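Local coordinates for YerB protein (Bacillus subtilis, PDB 2PSB) that is of unknown function but is a putative membrane-attached lipoprotein that interacts with PcrA, at residues V55-A60 with V186-N191; L130-D135 with Y147-K152; T268-K271 with R276-P279. One frame throughout, in Å; residues are numbered along the deposited sequence.

Interaction 1: residues V55-A60 with V186-N191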
ATOM      1  N   VAL A  55      -0.334  -1.817   3.105  1.00 22.68           N
ATOM      2  CA  VAL A  55      -0.909  -0.870   2.175  1.00 22.41           C
ATOM      3  C   VAL A  55      -0.045   0.383   2.237  1.00 23.10           C
ATOM      4  O   VAL A  55       0.249   0.885   3.325  1.00 22.51           O
ATOM      5  CB  VAL A  55      -2.361  -0.515   2.541  1.00 24.48           C
ATOM      6  CG1 VAL A  55      -2.842   0.637   1.639  1.00 26.15           C
ATOM      7  CG2 VAL A  55      -3.269  -1.753   2.360  1.00 24.35           C
ATOM      8  N   ILE A  56       0.375   0.874   1.074  1.00 22.93           N
ATOM      9  CA  ILE A  56       1.207   2.068   1.021  1.00 22.86           C
ATOM     10  C   ILE A  56       0.514   3.190   0.261  1.00 24.17           C
ATOM     11  O   ILE A  56       0.076   3.018  -0.870  1.00 24.15           O
ATOM     12  CB  ILE A  56       2.583   1.767   0.381  1.00 22.36           C
ATOM     13  CG1 ILE A  56       3.258   0.623   1.150  1.00 22.05           C
ATOM     14  CG2 ILE A  56       3.490   3.012   0.448  1.00 19.48           C
ATOM     15  CD1 ILE A  56       3.455  -0.638   0.361  1.00 19.78           C
ATOM     16  N   GLU A  57       0.399   4.340   0.912  1.00 25.70           N
ATOM     17  CA  GLU A  57      -0.239   5.500   0.317  1.00 27.52           C
ATOM     18  C   GLU A  57       0.822   6.535  -0.011  1.00 29.18           C
ATOM     19  O   GLU A  57       1.732   6.774   0.780  1.00 29.82           O
ATOM     20  CB  GLU A  57      -1.281   6.079   1.291  1.00 29.44           C
ATOM     21  CG  GLU A  57      -1.982   7.355   0.822  1.00 30.94           C
ATOM     22  CD  GLU A  57      -3.053   7.828   1.804  1.00 32.98           C
ATOM     23  OE1 GLU A  57      -3.895   8.652   1.394  1.00 32.92           O
ATOM     24  OE2 GLU A  57      -3.053   7.384   2.981  1.00 32.51           O
ATOM     25  N   ALA A  58       0.705   7.140  -1.184  1.00 29.62           N
ATOM     26  CA  ALA A  58       1.656   8.160  -1.609  1.00 31.56           C
ATOM     27  C   ALA A  58       1.006   9.036  -2.662  1.00 33.39           C
ATOM     28  O   ALA A  58       0.019   8.636  -3.297  1.00 32.48           O
ATOM     29  CB  ALA A  58       2.944   7.515  -2.173  1.00 31.58           C
ATOM     30  N   LEU A  59       1.546  10.242  -2.835  1.00 35.91           N
ATOM     31  CA  LEU A  59       1.006  11.172  -3.821  1.00 37.44           C
ATOM     32  C   LEU A  59       1.225  10.608  -5.202  1.00 38.94           C
ATOM     33  O   LEU A  59       2.280  10.060  -5.493  1.00 38.23           O
ATOM     34  CB  LEU A  59       1.688  12.548  -3.729  1.00 36.16           C
ATOM     35  CG  LEU A  59       1.288  13.454  -2.554  1.00 37.23           C
ATOM     36  CD1 LEU A  59       2.183  14.670  -2.508  1.00 35.24           C
ATOM     37  CD2 LEU A  59      -0.159  13.868  -2.702  1.00 35.28           C
ATOM     38  N   ALA A  60       0.215  10.740  -6.049  1.00 43.16           N
ATOM     39  CA  ALA A  60       0.290  10.263  -7.421  1.00 47.96           C
ATOM     40  C   ALA A  60      -0.123  11.395  -8.366  1.00 51.21           C
ATOM     41  O   ALA A  60       0.720  12.155  -8.851  1.00 53.83           O
ATOM     42  CB  ALA A  60      -0.622   9.054  -7.603  1.00 46.12           C
ATOM     43  N   VAL A 186      -2.886  13.030   8.842  1.00 44.59           N
ATOM     44  CA  VAL A 186      -1.950  13.323   7.764  1.00 43.17           C
ATOM     45  C   VAL A 186      -2.674  14.187   6.747  1.00 42.85           C
ATOM     46  O   VAL A 186      -3.715  13.801   6.216  1.00 42.19           O
ATOM     47  CB  VAL A 186      -1.468  12.025   7.065  1.00 42.89           C
ATOM     48  CG1 VAL A 186      -0.391  12.345   6.033  1.00 42.27           C
ATOM     49  CG2 VAL A 186      -0.947  11.038   8.105  1.00 40.72           C
ATOM     50  N   ASP A 187      -2.132  15.368   6.489  1.00 42.63           N
ATOM     51  CA  ASP A 187      -2.747  16.263   5.527  1.00 43.90           C
ATOM     52  C   ASP A 187      -1.933  16.330   4.245  1.00 43.99           C
ATOM     53  O   ASP A 187      -0.784  16.766   4.251  1.00 41.97           O
ATOM     54  CB  ASP A 187      -2.896  17.663   6.120  1.00 45.74           C
ATOM     55  CG  ASP A 187      -3.299  18.683   5.086  1.00 46.74           C
ATOM     56  OD1 ASP A 187      -4.295  18.449   4.365  1.00 50.08           O
ATOM     57  OD2 ASP A 187      -2.618  19.721   4.993  1.00 47.90           O
ATOM     58  N   TYR A 188      -2.537  15.883   3.149  1.00 43.65           N
ATOM     59  CA  TYR A 188      -1.879  15.899   1.848  1.00 43.98           C
ATOM     60  C   TYR A 188      -2.357  17.087   1.031  1.00 44.79           C
ATOM     61  O   TYR A 188      -1.655  17.547   0.141  1.00 46.47           O
ATOM     62  CB  TYR A 188      -2.181  14.616   1.067  1.00 40.90           C
ATOM     63  CG  TYR A 188      -1.412  13.397   1.508  1.00 36.46           C
ATOM     64  CD1 TYR A 188      -2.039  12.360   2.202  1.00 34.03           C
ATOM     65  CD2 TYR A 188      -0.063  13.258   1.196  1.00 33.31           C
ATOM     66  CE1 TYR A 188      -1.334  11.204   2.558  1.00 32.09           C
ATOM     67  CE2 TYR A 188       0.649  12.119   1.550  1.00 29.44           C
ATOM     68  CZ  TYR A 188       0.014  11.095   2.223  1.00 30.33           C
ATOM     69  OH  TYR A 188       0.728   9.956   2.511  1.00 28.86           O
ATOM     70  N   GLY A 189      -3.556  17.573   1.331  1.00 47.63           N
ATOM     71  CA  GLY A 189      -4.110  18.697   0.597  1.00 50.95           C
ATOM     72  C   GLY A 189      -3.272  19.960   0.641  1.00 53.29           C
ATOM     73  O   GLY A 189      -2.319  20.059   1.411  1.00 52.79           O
ATOM     74  N   THR A 190      -3.627  20.928  -0.200  1.00 56.60           N
ATOM     75  CA  THR A 190      -2.917  22.204  -0.256  1.00 59.90           C
ATOM     76  C   THR A 190      -3.877  23.382  -0.048  1.00 61.48           C
ATOM     77  O   THR A 190      -4.987  23.211   0.457  1.00 62.13           O
ATOM     78  CB  THR A 190      -2.197  22.394  -1.612  1.00 60.13           C
ATOM     79  OG1 THR A 190      -1.368  23.562  -1.552  1.00 60.56           O
ATOM     80  CG2 THR A 190      -3.207  22.568  -2.736  1.00 59.29           C
ATOM     81  N   ASN A 191      -3.437  24.570  -0.448  1.00 63.16           N
ATOM     82  CA  ASN A 191      -4.216  25.794  -0.314  1.00 64.44           C
ATOM     83  C   ASN A 191      -5.706  25.704  -0.638  1.00 64.94           C
ATOM     84  O   ASN A 191      -6.537  26.188   0.130  1.00 65.41           O
ATOM     85  CB  ASN A 191      -3.580  26.898  -1.162  1.00 65.90           C
ATOM     86  CG  ASN A 191      -2.377  27.526  -0.489  1.00 67.17           C
ATOM     87  OD1 ASN A 191      -1.365  26.864  -0.230  1.00 65.67           O
ATOM     88  ND2 ASN A 191      -2.483  28.815  -0.194  1.00 67.83           N
TER

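Interaction 2: residues L130-D135 with Y147-K152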
ATOM      1  N   LEU A 130      -9.848 -10.344 -17.931  1.00 38.30           N
ATOM      2  CA  LEU A 130      -9.369 -10.537 -16.566  1.00 38.75           C
ATOM      3  C   LEU A 130      -9.565  -9.282 -15.703  1.00 37.65           C
ATOM      4  O   LEU A 130      -9.461  -9.337 -14.482  1.00 38.38           O
ATOM      5  CB  LEU A 130      -7.907 -10.985 -16.604  1.00 38.40           C
ATOM      6  CG  LEU A 130      -7.715 -12.224 -17.492  1.00 37.56           C
ATOM      7  CD1 LEU A 130      -6.305 -12.741 -17.356  1.00 38.26           C
ATOM      8  CD2 LEU A 130      -8.701 -13.322 -17.091  1.00 37.29           C
ATOM      9  N   PHE A 131      -9.860  -8.164 -16.364  1.00 35.52           N
ATOM     10  CA  PHE A 131     -10.155  -6.886 -15.721  1.00 33.74           C
ATOM     11  C   PHE A 131     -11.591  -6.561 -16.163  1.00 33.00           C
ATOM     12  O   PHE A 131     -11.930  -6.734 -17.338  1.00 33.18           O
ATOM     13  CB  PHE A 131      -9.236  -5.778 -16.249  1.00 33.26           C
ATOM     14  CG  PHE A 131      -8.027  -5.506 -15.393  1.00 33.37           C
ATOM     15  CD1 PHE A 131      -6.973  -6.419 -15.328  1.00 32.29           C
ATOM     16  CD2 PHE A 131      -7.925  -4.313 -14.679  1.00 31.49           C
ATOM     17  CE1 PHE A 131      -5.836  -6.143 -14.565  1.00 31.75           C
ATOM     18  CE2 PHE A 131      -6.791  -4.032 -13.915  1.00 29.81           C
ATOM     19  CZ  PHE A 131      -5.747  -4.948 -13.860  1.00 28.77           C
ATOM     20  N   TRP A 132     -12.439  -6.109 -15.247  1.00 30.66           N
ATOM     21  CA  TRP A 132     -13.803  -5.766 -15.627  1.00 28.67           C
ATOM     22  C   TRP A 132     -14.159  -4.338 -15.239  1.00 27.75           C
ATOM     23  O   TRP A 132     -13.426  -3.685 -14.481  1.00 27.58           O
ATOM     24  CB  TRP A 132     -14.806  -6.758 -15.021  1.00 27.84           C
ATOM     25  CG  TRP A 132     -15.032  -6.631 -13.537  1.00 31.38           C
ATOM     26  CD1 TRP A 132     -15.910  -5.795 -12.901  1.00 32.27           C
ATOM     27  CD2 TRP A 132     -14.452  -7.449 -12.518  1.00 30.80           C
ATOM     28  NE1 TRP A 132     -15.921  -6.054 -11.551  1.00 30.64           N
ATOM     29  CE2 TRP A 132     -15.028  -7.060 -11.288  1.00 32.54           C
ATOM     30  CE3 TRP A 132     -13.491  -8.466 -12.524  1.00 29.35           C
ATOM     31  CZ2 TRP A 132     -14.687  -7.668 -10.078  1.00 33.84           C
ATOM     32  CZ3 TRP A 132     -13.150  -9.066 -11.330  1.00 32.35           C
ATOM     33  CH2 TRP A 132     -13.743  -8.662 -10.118  1.00 34.45           C
ATOM     34  N   ARG A 133     -15.277  -3.860 -15.781  1.00 25.72           N
ATOM     35  CA  ARG A 133     -15.773  -2.506 -15.534  1.00 24.84           C
ATOM     36  C   ARG A 133     -17.044  -2.529 -14.689  1.00 24.77           C
ATOM     37  O   ARG A 133     -18.049  -3.112 -15.079  1.00 24.12           O
ATOM     38  CB  ARG A 133     -16.070  -1.803 -16.863  1.00 23.15           C
ATOM     39  CG  ARG A 133     -15.021  -0.799 -17.347  1.00 25.59           C
ATOM     40  CD  ARG A 133     -13.639  -1.371 -17.285  1.00 27.73           C
ATOM     41  NE  ARG A 133     -12.643  -0.688 -18.117  1.00 28.38           N
ATOM     42  CZ  ARG A 133     -12.202   0.554 -17.937  1.00 28.19           C
ATOM     43  NH1 ARG A 133     -12.666   1.313 -16.947  1.00 27.03           N
ATOM     44  NH2 ARG A 133     -11.249   1.018 -18.733  1.00 28.30           N
ATOM     45  N   ALA A 134     -16.996  -1.882 -13.536  1.00 26.27           N
ATOM     46  CA  ALA A 134     -18.149  -1.818 -12.648  1.00 28.44           C
ATOM     47  C   ALA A 134     -19.215  -0.878 -13.229  1.00 30.58           C
ATOM     48  O   ALA A 134     -18.891   0.184 -13.772  1.00 29.38           O
ATOM     49  CB  ALA A 134     -17.706  -1.333 -11.278  1.00 28.61           C
ATOM     50  N   ASP A 135     -20.483  -1.264 -13.108  1.00 32.52           N
ATOM     51  CA  ASP A 135     -21.590  -0.464 -13.633  1.00 35.19           C
ATOM     52  C   ASP A 135     -22.170   0.557 -12.654  1.00 36.00           C
ATOM     53  O   ASP A 135     -23.016   1.364 -13.031  1.00 36.59           O
ATOM     54  CB  ASP A 135     -22.713  -1.380 -14.098  1.00 36.41           C
ATOM     55  CG  ASP A 135     -23.431  -2.033 -12.947  1.00 38.78           C
ATOM     56  OD1 ASP A 135     -22.815  -2.188 -11.870  1.00 38.84           O
ATOM     57  OD2 ASP A 135     -24.605  -2.405 -13.116  1.00 39.67           O
ATOM     58  N   TYR A 147      -8.481 -11.979  -7.466  1.00 32.02           N
ATOM     59  CA  TYR A 147      -7.341 -12.873  -7.313  1.00 34.31           C
ATOM     60  C   TYR A 147      -7.467 -14.041  -8.293  1.00 33.74           C
ATOM     61  O   TYR A 147      -6.481 -14.502  -8.851  1.00 31.96           O
ATOM     62  CB  TYR A 147      -7.238 -13.413  -5.879  1.00 37.58           C
ATOM     63  CG  TYR A 147      -6.065 -14.358  -5.701  1.00 39.59           C
ATOM     64  CD1 TYR A 147      -4.801 -14.004  -6.163  1.00 41.04           C
ATOM     65  CD2 TYR A 147      -6.215 -15.595  -5.065  1.00 41.94           C
ATOM     66  CE1 TYR A 147      -3.709 -14.844  -6.009  1.00 42.32           C
ATOM     67  CE2 TYR A 147      -5.115 -16.457  -4.896  1.00 41.89           C
ATOM     68  CZ  TYR A 147      -3.864 -16.066  -5.372  1.00 41.83           C
ATOM     69  OH  TYR A 147      -2.747 -16.860  -5.211  1.00 44.80           O
ATOM     70  N   ASP A 148      -8.687 -14.515  -8.501  1.00 33.74           N
ATOM     71  CA  ASP A 148      -8.913 -15.617  -9.432  1.00 36.51           C
ATOM     72  C   ASP A 148      -8.489 -15.201 -10.844  1.00 36.49           C
ATOM     73  O   ASP A 148      -7.828 -15.961 -11.545  1.00 38.64           O
ATOM     74  CB  ASP A 148     -10.391 -16.024  -9.436  1.00 38.04           C
ATOM     75  CG  ASP A 148     -10.627 -17.349 -10.136  1.00 43.56           C
ATOM     76  OD1 ASP A 148     -10.254 -18.399  -9.566  1.00 45.98           O
ATOM     77  OD2 ASP A 148     -11.173 -17.347 -11.262  1.00 46.18           O
ATOM     78  N   TYR A 149      -8.855 -13.991 -11.261  1.00 36.68           N
ATOM     79  CA  TYR A 149      -8.477 -13.518 -12.591  1.00 35.95           C
ATOM     80  C   TYR A 149      -6.990 -13.207 -12.652  1.00 33.90           C
ATOM     81  O   TYR A 149      -6.348 -13.366 -13.690  1.00 36.11           O
ATOM     82  CB  TYR A 149      -9.284 -12.269 -12.971  1.00 37.58           C
ATOM     83  CG  TYR A 149     -10.736 -12.557 -13.293  1.00 38.56           C
ATOM     84  CD1 TYR A 149     -11.215 -13.869 -13.336  1.00 39.22           C
ATOM     85  CD2 TYR A 149     -11.617 -11.524 -13.595  1.00 37.08           C
ATOM     86  CE1 TYR A 149     -12.538 -14.146 -13.676  1.00 38.75           C
ATOM     87  CE2 TYR A 149     -12.938 -11.786 -13.936  1.00 39.27           C
ATOM     88  CZ  TYR A 149     -13.397 -13.100 -13.976  1.00 40.65           C
ATOM     89  OH  TYR A 149     -14.707 -13.363 -14.327  1.00 40.59           O
ATOM     90  N   ILE A 150      -6.446 -12.747 -11.538  1.00 32.34           N
ATOM     91  CA  ILE A 150      -5.032 -12.434 -11.482  1.00 32.03           C
ATOM     92  C   ILE A 150      -4.227 -13.718 -11.673  1.00 33.80           C
ATOM     93  O   ILE A 150      -3.183 -13.722 -12.320  1.00 32.16           O
ATOM     94  CB  ILE A 150      -4.687 -11.786 -10.139  1.00 30.78           C
ATOM     95  CG1 ILE A 150      -5.432 -10.445 -10.033  1.00 28.73           C
ATOM     96  CG2 ILE A 150      -3.170 -11.620 -10.006  1.00 27.26           C
ATOM     97  CD1 ILE A 150      -5.506  -9.877  -8.624  1.00 28.18           C
ATOM     98  N   LYS A 151      -4.722 -14.808 -11.098  1.00 34.04           N
ATOM     99  CA  LYS A 151      -4.057 -16.095 -11.242  1.00 37.96           C
ATOM    100  C   LYS A 151      -4.105 -16.514 -12.710  1.00 38.09           C
ATOM    101  O   LYS A 151      -3.096 -16.941 -13.280  1.00 38.38           O
ATOM    102  CB  LYS A 151      -4.744 -17.145 -10.366  1.00 36.60           C
ATOM    103  CG  LYS A 151      -4.338 -17.067  -8.912  1.00 36.37           C
ATOM    104  CD  LYS A 151      -5.513 -17.362  -7.977  1.00 38.24           C
ATOM    105  CE  LYS A 151      -5.984 -18.793  -8.038  1.00 39.21           C
ATOM    106  NZ  LYS A 151      -6.993 -19.039  -6.960  1.00 39.76           N
ATOM    107  N   LYS A 152      -5.273 -16.364 -13.326  1.00 38.30           N
ATOM    108  CA  LYS A 152      -5.429 -16.729 -14.727  1.00 38.83           C
ATOM    109  C   LYS A 152      -4.463 -15.947 -15.611  1.00 39.74           C
ATOM    110  O   LYS A 152      -3.918 -16.490 -16.573  1.00 40.92           O
ATOM    111  CB  LYS A 152      -6.877 -16.512 -15.186  1.00 38.80           C
ATOM    112  CG  LYS A 152      -7.880 -17.458 -14.530  1.00 39.42           C
ATOM    113  CD  LYS A 152      -7.398 -18.914 -14.574  1.00 42.38           C
ATOM    114  CE  LYS A 152      -8.370 -19.860 -13.860  1.00 44.34           C
ATOM    115  NZ  LYS A 152      -7.912 -21.291 -13.823  1.00 39.28           N
TER

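Interaction 3: residues T268-K271 with R276-P279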
ATOM      1  N   THR A 268      11.422   8.278  14.385  1.00 39.01           N
ATOM      2  CA  THR A 268      12.413   7.402  13.789  1.00 38.59           C
ATOM      3  C   THR A 268      12.956   7.883  12.464  1.00 37.34           C
ATOM      4  O   THR A 268      12.591   8.947  11.967  1.00 36.68           O
ATOM      5  CB  THR A 268      11.826   5.986  13.583  1.00 38.42           C
ATOM      6  OG1 THR A 268      12.875   5.088  13.201  1.00 45.72           O
ATOM      7  CG2 THR A 268      10.773   5.997  12.492  1.00 34.41           C
ATOM      8  N   ASP A 269      13.863   7.083  11.924  1.00 39.08           N
ATOM      9  CA  ASP A 269      14.464   7.326  10.627  1.00 40.18           C
ATOM     10  C   ASP A 269      14.045   6.108   9.830  1.00 39.67           C
ATOM     11  O   ASP A 269      13.245   5.296  10.297  1.00 38.82           O
ATOM     12  CB  ASP A 269      15.991   7.377  10.726  1.00 42.38           C
ATOM     13  CG  ASP A 269      16.489   8.624  11.432  1.00 44.11           C
ATOM     14  OD1 ASP A 269      16.294   9.730  10.887  1.00 45.90           O
ATOM     15  OD2 ASP A 269      17.064   8.493  12.530  1.00 43.63           O
ATOM     16  N   TRP A 270      14.576   5.991   8.624  1.00 40.22           N
ATOM     17  CA  TRP A 270      14.280   4.853   7.768  1.00 39.60           C
ATOM     18  C   TRP A 270      15.349   4.734   6.693  1.00 40.16           C
ATOM     19  O   TRP A 270      15.834   5.735   6.160  1.00 41.66           O
ATOM     20  CB  TRP A 270      12.900   4.990   7.112  1.00 36.85           C
ATOM     21  CG  TRP A 270      12.778   6.134   6.150  1.00 35.50           C
ATOM     22  CD1 TRP A 270      12.324   7.395   6.425  1.00 34.41           C
ATOM     23  CD2 TRP A 270      13.157   6.140   4.768  1.00 34.47           C
ATOM     24  NE1 TRP A 270      12.403   8.181   5.304  1.00 34.41           N
ATOM     25  CE2 TRP A 270      12.914   7.437   4.274  1.00 34.04           C
ATOM     26  CE3 TRP A 270      13.685   5.174   3.901  1.00 33.25           C
ATOM     27  CZ2 TRP A 270      13.180   7.798   2.945  1.00 34.47           C
ATOM     28  CZ3 TRP A 270      13.948   5.534   2.578  1.00 30.35           C
ATOM     29  CH2 TRP A 270      13.699   6.832   2.118  1.00 32.01           C
ATOM     30  N   LYS A 271      15.730   3.499   6.404  1.00 40.51           N
ATOM     31  CA  LYS A 271      16.719   3.224   5.380  1.00 40.70           C
ATOM     32  C   LYS A 271      16.070   2.201   4.465  1.00 40.29           C
ATOM     33  O   LYS A 271      15.091   1.546   4.845  1.00 37.07           O
ATOM     34  CB  LYS A 271      17.982   2.592   5.973  1.00 42.99           C
ATOM     35  CG  LYS A 271      18.903   3.507   6.773  1.00 45.81           C
ATOM     36  CD  LYS A 271      20.086   2.690   7.313  1.00 47.11           C
ATOM     37  CE  LYS A 271      20.949   3.473   8.313  1.00 49.24           C
ATOM     38  NZ  LYS A 271      21.718   4.587   7.694  1.00 48.57           N
ATOM     39  N   ARG A 276      13.111  -2.503   0.603  1.00 30.67           N
ATOM     40  CA  ARG A 276      12.084  -2.224   1.594  1.00 32.00           C
ATOM     41  C   ARG A 276      12.465  -1.010   2.430  1.00 33.10           C
ATOM     42  O   ARG A 276      13.643  -0.753   2.661  1.00 31.12           O
ATOM     43  CB  ARG A 276      11.881  -3.436   2.508  1.00 32.04           C
ATOM     44  CG  ARG A 276      11.497  -4.719   1.771  1.00 30.05           C
ATOM     45  CD  ARG A 276      11.395  -5.911   2.730  1.00 29.97           C
ATOM     46  NE  ARG A 276      11.111  -7.159   2.015  1.00 29.30           N
ATOM     47  CZ  ARG A 276      10.916  -8.337   2.594  1.00 27.64           C
ATOM     48  NH1 ARG A 276      10.974  -8.460   3.915  1.00 25.21           N
ATOM     49  NH2 ARG A 276      10.653  -9.394   1.846  1.00 26.75           N
ATOM     50  N   ILE A 277      11.454  -0.264   2.863  1.00 33.19           N
ATOM     51  CA  ILE A 277      11.657   0.909   3.694  1.00 33.93           C
ATOM     52  C   ILE A 277      11.657   0.400   5.127  1.00 33.30           C
ATOM     53  O   ILE A 277      10.632  -0.010   5.661  1.00 32.36           O
ATOM     54  CB  ILE A 277      10.531   1.934   3.457  1.00 33.32           C
ATOM     55  CG1 ILE A 277      10.553   2.350   1.984  1.00 34.13           C
ATOM     56  CG2 ILE A 277      10.700   3.133   4.375  1.00 32.38           C
ATOM     57  CD1 ILE A 277       9.364   3.183   1.550  1.00 36.45           C
ATOM     58  N   VAL A 278      12.830   0.411   5.740  1.00 33.15           N
ATOM     59  CA  VAL A 278      12.967  -0.092   7.095  1.00 30.72           C
ATOM     60  C   VAL A 278      13.114   0.991   8.145  1.00 29.64           C
ATOM     61  O   VAL A 278      14.010   1.816   8.061  1.00 31.59           O
ATOM     62  CB  VAL A 278      14.195  -1.025   7.202  1.00 29.64           C
ATOM     63  CG1 VAL A 278      14.217  -1.714   8.553  1.00 31.16           C
ATOM     64  CG2 VAL A 278      14.184  -2.027   6.066  1.00 27.03           C
ATOM     65  N   PRO A 279      12.226   0.998   9.156  1.00 29.22           N
ATOM     66  CA  PRO A 279      12.316   2.008  10.218  1.00 28.51           C
ATOM     67  C   PRO A 279      13.513   1.630  11.100  1.00 29.45           C
ATOM     68  O   PRO A 279      13.628   0.484  11.537  1.00 27.96           O
ATOM     69  CB  PRO A 279      10.984   1.863  10.949  1.00 25.83           C
ATOM     70  CG  PRO A 279      10.685   0.371  10.793  1.00 24.87           C
ATOM     71  CD  PRO A 279      11.074   0.099   9.363  1.00 27.32           C
TER

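Interaction 1: residues V55-A60 with V186-N191
E57 and L59, two residues apart on the strand and both reaching the same partner, meet the ring of Y188 from the same side, at different ring carbons, and illustrate how a single aromatic side chain can join two distant parts of a chain. E57 comes first. With its CG anti to the backbone N (chi1 177°) and the chain extended beyond, its carboxylate comes alongside the ring and crosses it at a slant, the two planes 44° apart, with OE1 3.8 Å from CE1 of Y188. This is contact without a hydrogen bond: the E57 carboxylate is held by a salt bridge from OE2 to R210 and a hydrogen bond from OE1 to T65. Nor does the E57 carbonyl take the phenol, for its O lies 3.8 Å from OH of Y188, which instead hydrogen-bonds with I297 O and N296 OD1. L59 then supplies the apolar half. The end of its side chain comes nearer to the ring, where CD2 sits 3.9 Å from CD2 of Y188 and CG 4.0 Å from the same ring carbon, the two side chains sliding past each other in opposite directions. A leucine in place of Y188 would probably leave I297 O and N296 OD1 without their hydroxyl partner and open a gap beside the E57 carboxylate. All three residues are buried. Strand 54-59 runs between strands 65-71 and 293-298, antiparallel to the first and parallel to the second, while Y188 reaches in from just beyond strand 183-187, and V197 and Y199 of strand 196-202 also pack on E57.

Interaction 2: residues L130-D135 with Y147-K152
Two torsions bring Y149 and W132 within contact. The indole of W132 stands between its own backbone N and carbonyl carbon (chi1 73°), while the phenol of Y149 leaves the helix with CG anti to its carbonyl carbon (chi1 -73°). The six-membered ring of W132 and the Y149 ring approach obliquely, their planes at 89° and centroids 5.7 Å apart. The touch is between one bond of each ring, CE3-CZ3 of W132 against CD2-CE2 of Y149, closest at 3.6 Å between CE3 of W132 and CE2 of Y149. The backbone of L130 fills in beside them: its O approaches the edge of the phenol near the ring plane, 3.2 Å from CD2 of Y149, and also accepts a hydrogen bond from T145 OG1. The side chain of L130 leans on the helix backbone. CD1 is 3.7 Å from the Y149 carbonyl O, and CD2 lies 4.1 Å from CB of K152, whose chain crosses that of the leucine at about a right angle before its end leads away. A153 and Q156, further along the helix, also touch the L130 side chain. No hydrogen bond links the two segments, so apolar and aromatic contacts carry the pairing. It is an example of a helix packed against the approach to an edge strand: 132-133 borders a three-stranded antiparallel sheet, and helix 147-157 follows directly from the central strand, 143-146.

Interaction 3: residues T268-K271 with R276-P279
Two backbone hydrogen bonds between K271 and V278 clasp this antiparallel beta hairpin, formed by strands 264-273 and 276-281, and show the reciprocal pairing that defines a hydrogen-bonded pair. V278 N gives the shorter bond, 2.7 Å to K271 O, and meets that carbonyl almost head on, with a C=O...N angle of 173°. The return bond, from K271 N to V278 O at 2.9 Å, is more bent at the acceptor. V278 O has a second neighbour as well, the CA of W270 at 3.1 Å in a CA-H...O contact, and an analogous contact sets CA of P279 against D269 O. W270 and P279 form the adjoining non-hydrogen-bonded pair, where the proline's lack of an amide hydrogen costs the hairpin no bond to its partner strand. Beyond this pair, D269 continues the ladder by backbone hydrogen bonding with V280. Side chains sort to the two faces: K271 and V278 share one, W270 and P279 the other. The end of K271 leads away from the second strand. On the tryptophan face, with chi1 at 65°, the indole is brought to I277, whose methyl branch meets the ring obliquely. Strand 230-240 lies alongside this packing: V234 touches both W270 and I277, F232 touches I277 and P279, and E235 O takes the indole N-H of W270. The apolar contact across the hairpin narrows to CG2 of I277, 3.6 Å from CE3 of W270.

In the fold
The three contacts lie in different parts of one chain. Interaction 1 closes a long loop in the chain, inside which interaction 2 is nested, while interaction 3 opens only after that loop has closed. Interactions 1 and 3 are the nearer neighbours, their centres 19 Å apart and nearest atoms about 6 Å apart, and strand 230-240 relates them: it pairs in parallel with strand 293-298, which in turn pairs with strand 54-59, and its side chains pack against the hairpin. Interactions 2 and 3 lie on opposite sides of the chain's centre, 34 Å between centres, in the N-terminal and C-terminal DUF3048 ranges respectively. Interaction 1 joins those two ranges.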